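Local coordinates for protein oxidoreductase (Listeria innocua, PDB 3E18) that binds NAD and probably acts as a dehydrogenase of the GFO/IDH/MocA family, although its substrate is unknown, at residues 69-74 with 92-97; 122-127 with 178-183. All coordinates share one frame; numbering follows the deposited sequence.

Interaction 1 (69-74 with 92-97); sequences VLIATP and VVCEKP. With NAD (nicotinamide-adenine-dinucleotide), chain E.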
loop_
_atom_site.group_PDB
_atom_site.type_symbol
_atom_site.label_atom_id
_atom_site.label_comp_id
_atom_site.label_asym_id
_atom_site.label_seq_id
_atom_site.Cartn_x
_atom_site.Cartn_y
_atom_site.Cartn_z
ATOM N N VAL A 69 -18.019 33.267 -15.786
ATOM C CA VAL A 69 -18.468 32.011 -16.380
ATOM C C VAL A 69 -18.005 30.813 -15.564
ATOM O O VAL A 69 -16.936 30.822 -14.944
ATOM C CB VAL A 69 -18.065 31.840 -17.887
ATOM C CG1 VAL A 69 -18.560 33.018 -18.733
ATOM C CG2 VAL A 69 -16.568 31.639 -18.043
ATOM N N LEU A 70 -18.852 29.794 -15.544
ATOM C CA LEU A 70 -18.500 28.501 -14.985
ATOM C C LEU A 70 -18.239 27.557 -16.156
ATOM O O LEU A 70 -19.124 27.343 -16.983
ATOM C CB LEU A 70 -19.644 27.982 -14.092
ATOM C CG LEU A 70 -19.566 26.632 -13.341
ATOM C CD1 LEU A 70 -20.070 25.506 -14.207
ATOM C CD2 LEU A 70 -18.154 26.301 -12.869
ATOM N N ILE A 71 -17.038 26.980 -16.213
ATOM C CA ILE A 71 -16.695 26.015 -17.273
ATOM C C ILE A 71 -16.819 24.574 -16.798
ATOM O O ILE A 71 -16.029 24.098 -15.991
ATOM C CB ILE A 71 -15.305 26.300 -17.891
ATOM C CG1 ILE A 71 -15.337 27.676 -18.559
ATOM C CG2 ILE A 71 -14.906 25.245 -18.952
ATOM C CD1 ILE A 71 -14.008 28.314 -18.631
ATOM N N ALA A 72 -17.837 23.889 -17.304
ATOM C CA ALA A 72 -18.053 22.493 -16.947
ATOM C C ALA A 72 -18.169 21.622 -18.203
ATOM O O ALA A 72 -19.093 20.806 -18.351
ATOM C CB ALA A 72 -19.285 22.361 -16.064
ATOM N N THR A 73 -17.213 21.803 -19.106
ATOM C CA THR A 73 -17.118 21.031 -20.346
ATOM C C THR A 73 -16.064 19.925 -20.152
ATOM O O THR A 73 -15.355 19.946 -19.142
ATOM C CB THR A 73 -16.719 21.948 -21.512
ATOM O OG1 THR A 73 -15.418 22.498 -21.252
ATOM C CG2 THR A 73 -17.720 23.068 -21.690
ATOM N N PRO A 74 -15.969 18.944 -21.088
ATOM C CA PRO A 74 -14.848 17.988 -21.024
ATOM C C PRO A 74 -13.459 18.649 -20.962
ATOM O O PRO A 74 -13.288 19.798 -21.364
ATOM C CB PRO A 74 -15.019 17.160 -22.297
ATOM C CG PRO A 74 -16.493 17.191 -22.554
ATOM C CD PRO A 74 -16.908 18.594 -22.176
ATOM N N VAL A 92 -13.605 33.601 -14.045
ATOM C CA VAL A 92 -13.793 32.207 -14.462
ATOM C C VAL A 92 -13.739 31.247 -13.290
ATOM O O VAL A 92 -12.808 31.300 -12.482
ATOM C CB VAL A 92 -12.716 31.771 -15.506
ATOM C CG1 VAL A 92 -12.783 30.277 -15.781
ATOM C CG2 VAL A 92 -12.857 32.550 -16.800
ATOM N N VAL A 93 -14.753 30.386 -13.197
ATOM C CA VAL A 93 -14.654 29.185 -12.385
ATOM C C VAL A 93 -14.535 28.009 -13.358
ATOM O O VAL A 93 -15.346 27.855 -14.277
ATOM C CB VAL A 93 -15.861 28.974 -11.413
ATOM C CG1 VAL A 93 -15.669 27.678 -10.596
ATOM C CG2 VAL A 93 -16.011 30.144 -10.457
ATOM N N CYS A 94 -13.507 27.193 -13.156
ATOM C CA CYS A 94 -13.274 26.055 -14.022
ATOM C C CYS A 94 -13.297 24.750 -13.234
ATOM O O CYS A 94 -12.639 24.613 -12.212
ATOM C CB CYS A 94 -11.947 26.210 -14.753
ATOM S SG CYS A 94 -11.641 24.985 -16.019
ATOM N N GLU A 95 -14.064 23.788 -13.728
ATOM C CA GLU A 95 -14.042 22.446 -13.178
ATOM C C GLU A 95 -12.680 21.748 -13.231
ATOM O O GLU A 95 -11.860 22.028 -14.102
ATOM C CB GLU A 95 -15.086 21.578 -13.866
ATOM C CG GLU A 95 -16.419 21.571 -13.143
ATOM C CD GLU A 95 -16.332 21.036 -11.701
ATOM O OE1 GLU A 95 -15.278 20.512 -11.270
ATOM O OE2 GLU A 95 -17.332 21.163 -10.980
ATOM N N LYS A 96 -12.461 20.862 -12.256
ATOM C CA LYS A 96 -11.288 19.983 -12.183
ATOM C C LYS A 96 -11.308 18.945 -13.311
ATOM O O LYS A 96 -12.390 18.571 -13.786
ATOM C CB LYS A 96 -11.251 19.275 -10.813
ATOM C CG LYS A 96 -12.459 18.359 -10.512
ATOM C CD LYS A 96 -12.085 16.866 -10.487
ATOM C CE LYS A 96 -12.340 16.098 -11.778
ATOM N NZ LYS A 96 -13.650 15.387 -11.831
ATOM N N PRO A 97 -10.127 18.494 -13.792
ATOM C CA PRO A 97 -8.782 19.056 -13.656
ATOM C C PRO A 97 -8.836 20.307 -14.532
ATOM O O PRO A 97 -9.514 20.293 -15.567
ATOM C CB PRO A 97 -7.878 17.976 -14.265
ATOM C CG PRO A 97 -8.733 17.211 -15.181
ATOM C CD PRO A 97 -10.123 17.251 -14.587
HETATM P PA NAD E . -20.763 15.786 -19.325
HETATM O O1A NAD E . -21.868 15.216 -18.522
HETATM O O2A NAD E . -20.396 14.982 -20.504
HETATM O O5B NAD E . -21.121 17.291 -19.759
HETATM C C5B NAD E . -20.249 18.126 -20.486
HETATM C C4B NAD E . -21.116 19.105 -21.271
HETATM O O4B NAD E . -20.318 20.069 -21.934
HETATM C C3B NAD E . -21.927 18.382 -22.343
HETATM O O3B NAD E . -23.286 18.722 -22.196
HETATM C C2B NAD E . -21.369 18.915 -23.646
HETATM O O2B NAD E . -22.344 19.012 -24.660
HETATM C C1B NAD E . -20.825 20.271 -23.236
HETATM N N9A NAD E . -19.754 20.765 -24.116
HETATM C C8A NAD E . -18.766 20.034 -24.732
HETATM N N7A NAD E . -17.981 20.883 -25.438
HETATM C C5A NAD E . -18.461 22.139 -25.280
HETATM C C6A NAD E . -18.053 23.369 -25.784
HETATM N N6A NAD E . -16.894 23.459 -26.434
HETATM N N1A NAD E . -18.761 24.512 -25.442
HETATM C C2A NAD E . -19.865 24.437 -24.616
HETATM N N3A NAD E . -20.265 23.212 -24.124
HETATM C C4A NAD E . -19.576 22.081 -24.452
HETATM O O3 NAD E . -19.467 15.977 -18.372
HETATM P PN NAD E . -19.518 16.156 -16.788
HETATM O O1N NAD E . -19.454 14.822 -16.133
HETATM O O2N NAD E . -20.563 17.130 -16.402
HETATM O O5D NAD E . -18.060 16.842 -16.507
HETATM C C5D NAD E . -17.677 18.083 -17.057
HETATM C C4D NAD E . -16.493 18.665 -16.253
HETATM O O4D NAD E . -16.801 18.657 -14.871
HETATM C C3D NAD E . -15.217 17.854 -16.392
HETATM O O3D NAD E . -14.098 18.727 -16.326
HETATM C C2D NAD E . -15.183 16.966 -15.165
HETATM O O2D NAD E . -13.852 16.708 -14.785
HETATM C C1D NAD E . -15.889 17.841 -14.139
HETATM N N1N NAD E . -16.566 17.118 -13.029
HETATM C C2N NAD E . -16.207 17.470 -11.759
HETATM C C3N NAD E . -16.776 16.870 -10.642
HETATM C C7N NAD E . -16.509 17.463 -9.293
HETATM O O7N NAD E . -16.902 16.756 -8.148
HETATM N N7N NAD E . -15.915 18.656 -9.189
HETATM C C4N NAD E . -17.772 15.899 -10.822
HETATM C C5N NAD E . -18.153 15.549 -12.120
HETATM C C6N NAD E . -17.549 16.173 -13.218
#

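Interaction 2 (122-127 with 178-183); sequences HQNRRW and GVHLLD. With NAD (nicotinamide-adenine-dinucleotide), chain E; GOL (glycerol), chain G.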
loop_
_atom_site.group_PDB
_atom_site.type_symbol
_atom_site.label_atom_id
_atom_site.label_comp_id
_atom_site.label_asym_id
_atom_site.label_seq_id
_atom_site.Cartn_x
_atom_site.Cartn_y
_atom_site.Cartn_z
ATOM N N HIS A 122 -12.503 24.664 -9.279
ATOM C CA HIS A 122 -13.518 24.113 -8.414
ATOM C C HIS A 122 -13.028 22.858 -7.706
ATOM O O HIS A 122 -13.408 21.743 -8.063
ATOM C CB HIS A 122 -14.783 23.796 -9.208
ATOM C CG HIS A 122 -15.966 23.504 -8.341
ATOM N ND1 HIS A 122 -16.834 22.463 -8.592
ATOM C CD2 HIS A 122 -16.412 24.104 -7.213
ATOM C CE1 HIS A 122 -17.776 22.445 -7.664
ATOM N NE2 HIS A 122 -17.548 23.435 -6.821
ATOM N N GLN A 123 -12.178 23.038 -6.698
ATOM C CA GLN A 123 -11.739 21.908 -5.886
ATOM C C GLN A 123 -12.713 21.695 -4.729
ATOM O O GLN A 123 -12.389 21.911 -3.579
ATOM C CB GLN A 123 -10.270 22.099 -5.438
ATOM C CG GLN A 123 -9.264 22.233 -6.620
ATOM C CD GLN A 123 -9.077 20.971 -7.477
ATOM O OE1 GLN A 123 -9.536 19.871 -7.140
ATOM N NE2 GLN A 123 -8.395 21.134 -8.592
ATOM N N ASN A 124 -13.931 21.242 -5.057
ATOM C CA ASN A 124 -15.007 21.144 -4.084
ATOM C C ASN A 124 -14.761 20.087 -3.003
ATOM O O ASN A 124 -15.337 20.162 -1.921
ATOM C CB ASN A 124 -16.347 20.843 -4.793
ATOM C CG ASN A 124 -16.287 19.595 -5.650
ATOM O OD1 ASN A 124 -15.322 19.384 -6.366
ATOM N ND2 ASN A 124 -17.338 18.770 -5.595
ATOM N N ARG A 125 -13.893 19.111 -3.273
ATOM C CA ARG A 125 -13.692 18.023 -2.298
ATOM C C ARG A 125 -12.769 18.379 -1.135
ATOM O O ARG A 125 -12.577 17.581 -0.212
ATOM C CB ARG A 125 -13.340 16.706 -2.996
ATOM C CG ARG A 125 -14.537 16.192 -3.815
ATOM C CD ARG A 125 -14.469 14.710 -4.085
ATOM N NE ARG A 125 -15.683 14.219 -4.733
ATOM C CZ ARG A 125 -16.717 13.647 -4.113
ATOM N NH1 ARG A 125 -16.726 13.468 -2.794
ATOM N NH2 ARG A 125 -17.748 13.231 -4.831
ATOM N N ARG A 126 -12.226 19.596 -1.155
ATOM C CA ARG A 126 -11.550 20.145 0.018
ATOM C C ARG A 126 -12.536 20.363 1.166
ATOM O O ARG A 126 -12.137 20.416 2.318
ATOM C CB ARG A 126 -10.880 21.465 -0.309
ATOM C CG ARG A 126 -9.704 21.351 -1.214
ATOM C CD ARG A 126 -9.012 22.685 -1.297
ATOM N NE ARG A 126 -8.007 22.687 -2.344
ATOM C CZ ARG A 126 -7.064 23.619 -2.451
ATOM N NH1 ARG A 126 -7.048 24.623 -1.600
ATOM N NH2 ARG A 126 -6.177 23.578 -3.437
ATOM N N TRP A 127 -13.823 20.449 0.837
ATOM C CA TRP A 127 -14.888 20.610 1.826
ATOM C C TRP A 127 -15.503 19.267 2.274
ATOM O O TRP A 127 -16.416 19.248 3.096
ATOM C CB TRP A 127 -15.977 21.551 1.276
ATOM C CG TRP A 127 -15.618 23.035 1.315
ATOM C CD1 TRP A 127 -16.010 23.946 2.257
ATOM C CD2 TRP A 127 -14.805 23.760 0.375
ATOM N NE1 TRP A 127 -15.502 25.192 1.964
ATOM C CE2 TRP A 127 -14.764 25.112 0.813
ATOM C CE3 TRP A 127 -14.118 23.406 -0.801
ATOM C CZ2 TRP A 127 -14.048 26.108 0.126
ATOM C CZ3 TRP A 127 -13.401 24.410 -1.494
ATOM C CH2 TRP A 127 -13.379 25.744 -1.023
ATOM N N GLY A 178 -8.195 11.197 -9.129
ATOM C CA GLY A 178 -6.838 11.468 -8.653
ATOM C C GLY A 178 -6.617 12.917 -8.310
ATOM O O GLY A 178 -6.042 13.222 -7.270
ATOM N N VAL A 179 -7.084 13.821 -9.173
ATOM C CA VAL A 179 -6.939 15.249 -8.924
ATOM C C VAL A 179 -7.588 15.669 -7.594
ATOM O O VAL A 179 -6.995 16.429 -6.862
ATOM C CB VAL A 179 -7.415 16.117 -10.140
ATOM C CG1 VAL A 179 -8.823 15.810 -10.484
ATOM C CG2 VAL A 179 -7.258 17.605 -9.876
ATOM N N HIS A 180 -8.774 15.153 -7.267
ATOM C CA HIS A 180 -9.385 15.428 -5.950
ATOM C C HIS A 180 -8.515 14.958 -4.792
ATOM O O HIS A 180 -8.311 15.695 -3.823
ATOM C CB HIS A 180 -10.701 14.683 -5.801
ATOM C CG HIS A 180 -11.832 15.289 -6.550
ATOM N ND1 HIS A 180 -12.109 16.640 -6.520
ATOM C CD2 HIS A 180 -12.802 14.716 -7.304
ATOM C CE1 HIS A 180 -13.192 16.872 -7.238
ATOM N NE2 HIS A 180 -13.633 15.723 -7.723
ATOM N N LEU A 181 -8.011 13.727 -4.887
ATOM C CA LEU A 181 -7.290 13.129 -3.760
ATOM C C LEU A 181 -5.924 13.753 -3.597
ATOM O O LEU A 181 -5.448 13.945 -2.477
ATOM C CB LEU A 181 -7.154 11.625 -3.938
ATOM C CG LEU A 181 -8.469 10.861 -4.105
ATOM C CD1 LEU A 181 -8.154 9.398 -4.143
ATOM C CD2 LEU A 181 -9.378 11.165 -2.933
ATOM N N LEU A 182 -5.297 14.089 -4.717
ATOM C CA LEU A 182 -3.954 14.678 -4.674
ATOM C C LEU A 182 -4.008 16.127 -4.209
ATOM O O LEU A 182 -3.062 16.643 -3.566
ATOM C CB LEU A 182 -3.308 14.609 -6.055
ATOM C CG LEU A 182 -2.998 13.210 -6.605
ATOM C CD1 LEU A 182 -2.687 13.313 -8.067
ATOM C CD2 LEU A 182 -1.890 12.481 -5.846
ATOM N N ASP A 183 -5.099 16.792 -4.580
ATOM C CA ASP A 183 -5.345 18.174 -4.159
ATOM C C ASP A 183 -5.598 18.269 -2.650
ATOM O O ASP A 183 -5.004 19.124 -1.976
ATOM C CB ASP A 183 -6.488 18.803 -4.954
ATOM C CG ASP A 183 -6.805 20.195 -4.483
ATOM O OD1 ASP A 183 -5.980 21.118 -4.705
ATOM O OD2 ASP A 183 -7.860 20.342 -3.844
HETATM P PA NAD E . -20.763 15.786 -19.325
HETATM O O1A NAD E . -21.868 15.216 -18.522
HETATM O O2A NAD E . -20.396 14.982 -20.504
HETATM O O5B NAD E . -21.121 17.291 -19.759
HETATM C C5B NAD E . -20.249 18.126 -20.486
HETATM C C4B NAD E . -21.116 19.105 -21.271
HETATM O O4B NAD E . -20.318 20.069 -21.934
HETATM C C3B NAD E . -21.927 18.382 -22.343
HETATM O O3B NAD E . -23.286 18.722 -22.196
HETATM C C2B NAD E . -21.369 18.915 -23.646
HETATM O O2B NAD E . -22.344 19.012 -24.660
HETATM C C1B NAD E . -20.825 20.271 -23.236
HETATM N N9A NAD E . -19.754 20.765 -24.116
HETATM C C8A NAD E . -18.766 20.034 -24.732
HETATM N N7A NAD E . -17.981 20.883 -25.438
HETATM C C5A NAD E . -18.461 22.139 -25.280
HETATM C C6A NAD E . -18.053 23.369 -25.784
HETATM N N6A NAD E . -16.894 23.459 -26.434
HETATM N N1A NAD E . -18.761 24.512 -25.442
HETATM C C2A NAD E . -19.865 24.437 -24.616
HETATM N N3A NAD E . -20.265 23.212 -24.124
HETATM C C4A NAD E . -19.576 22.081 -24.452
HETATM O O3 NAD E . -19.467 15.977 -18.372
HETATM P PN NAD E . -19.518 16.156 -16.788
HETATM O O1N NAD E . -19.454 14.822 -16.133
HETATM O O2N NAD E . -20.563 17.130 -16.402
HETATM O O5D NAD E . -18.060 16.842 -16.507
HETATM C C5D NAD E . -17.677 18.083 -17.057
HETATM C C4D NAD E . -16.493 18.665 -16.253
HETATM O O4D NAD E . -16.801 18.657 -14.871
HETATM C C3D NAD E . -15.217 17.854 -16.392
HETATM O O3D NAD E . -14.098 18.727 -16.326
HETATM C C2D NAD E . -15.183 16.966 -15.165
HETATM O O2D NAD E . -13.852 16.708 -14.785
HETATM C C1D NAD E . -15.889 17.841 -14.139
HETATM N N1N NAD E . -16.566 17.118 -13.029
HETATM C C2N NAD E . -16.207 17.470 -11.759
HETATM C C3N NAD E . -16.776 16.870 -10.642
HETATM C C7N NAD E . -16.509 17.463 -9.293
HETATM O O7N NAD E . -16.902 16.756 -8.148
HETATM N N7N NAD E . -15.915 18.656 -9.189
HETATM C C4N NAD E . -17.772 15.899 -10.822
HETATM C C5N NAD E . -18.153 15.549 -12.120
HETATM C C6N NAD E . -17.549 16.173 -13.218
HETATM C C1 GOL G . -16.746 12.816 -8.315
HETATM O O1 GOL G . -16.408 14.062 -7.736
HETATM C C2 GOL G . -15.989 12.562 -9.621
HETATM O O2 GOL G . -15.156 13.657 -9.969
HETATM C C3 GOL G . -17.023 12.275 -10.712
HETATM O O3 GOL G . -16.433 12.128 -11.989
HETATM O O HOH W 1 -11.539 18.715 -5.106
#

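Interaction 1 (69-74 with 92-97)
Glu-95, whose CB packs 3.4 Å from the carbonyl oxygen Ile-71 O, carries one of the flat groups here, a carboxylate turned to the carboxamide end of NAD. A bend at chi2 (-60°) brings OE1 beside C2N of the nicotinamide and within reach of the next backbone N. Glu-95 OE1 accepts a hydrogen bond from NAD N7N at 2.9 Å. It also accepts the backbone N of Lys-96, which arrives on its anti side, 18° out of the carboxylate plane. OE2 is held by His-20 and His-122, so both oxygens fix the rotation of the group. At the other end of the cofactor, Thr-73 sets its methyl over one face of the adenine, with Thr-73 CG2 3.5 Å from NAD C4A, and Pro-74 leans its CD toward C8A. The nicotinamide ribose is bonded by the backbone of Lys-96, NAD O2D donating to Lys-96 O at 2.6 Å.

Away from the cofactor, the two segments pair as neighbouring parallel strands. Three nearly straight backbone bonds alternate between them: Val-93 N to Val-69 O, Ile-71 N to Val-93 O at 2.7 Å, and Glu-95 N to Ile-71 O. On one face of the sheet Leu-70 CD2 meets Val-93 CG1 at 3.6 Å, near Phe-307 and Phe-311. On the other, Ile-71 CD1 reaches Val-92 CG1 at 3.7 Å, while Val-69 and Val-92 lie side by side against helix 78-87. Strand 68-71, that helix and strand 91-95 form a beta-alpha-beta unit, and the loops at the C-terminal ends of the strands hold the dinucleotide, as is characteristic of a Rossmann fold; Glu-95, Lys-96 and Pro-97 supply the Glu-Lys-Pro sequence familiar in this family.

Interaction 2 (122-127 with 178-183)
Arg-126 grips the carboxylate of Asp-183 side-on, spending one nitrogen on each oxygen. Arg-126 NE donates to Asp-183 OD2 and Arg-126 NH2 to Asp-183 OD1, both at 2.8 Å. Each oxygen offers its syn lone pair, and the two flat groups are nearly coplanar, their planes 26° apart. Asp-183 reaches out of its helix with CG anti to the backbone N (chi1 177°), which brings the acid to the arginine. Glu-327 takes NH1 of Arg-126, and Phe-187 adds a cation-pi contact. The CB and CG of Gln-123 lie against OD2 of the same acid.

A single water gathers three polar atoms at the middle of the contact. It donates to Gln-123 OE1 at 3.1 Å and accepts from the backbone N of Arg-125 at 3.0 Å, while His-180 ND1 lies 2.6 Å from its oxygen. The imidazole is also covered: the extended chain of Arg-125 lays CD over one face, 3.6 Å from the ring centroid and 12° off its normal, a CH-pi contact. Beyond that methylene the guanidinium has partners of its own, NH1 pairing with Asp-128 and NE bonding O1 of a glycerol, probably from the crystallisation liquor. His-180 NE2 makes weak bonds to that glycerol, and O7N of NAD lies at the edge of the same ring.

Asn-124 meets both polar atoms of the NAD carboxamide. Asn-124 OD1 accepts from NAD N7N at 3.0 Å, and Asn-124 ND2 donates to NAD O7N at 3.3 Å. With N7N also donating to Glu-95, the carboxamide's orientation is set, and the Asn-124 amide is turned to match it. The two-point salt bridge would favour an ionised Asp-183 within a buried interface, while Asn-124 and His-180 bring protein groups to the nicotinamide end of NAD, where glycerol now sits and where a substrate could plausibly bind.

How the interactions relate
The centres of the two contacts lie 14 Å apart, and interaction 1 closes along the chain before interaction 2 opens. The parallel sheet joins them directly: strand 119-122, at its edge, runs beside strand 91-95, with His-122 N 2.9 Å from Cys-94 O. Side chains bridge them too, since the Lys-96 chain packs on Val-179 and His-180 of helix 173-188. Interaction 1 thus belongs to the core of the Rossmann domain, whereas interaction 2 fastens the exit of that sheet to a helix of the C-terminal family region. Both touch NAD, so the nicotinamide lies at the junction of the two parts.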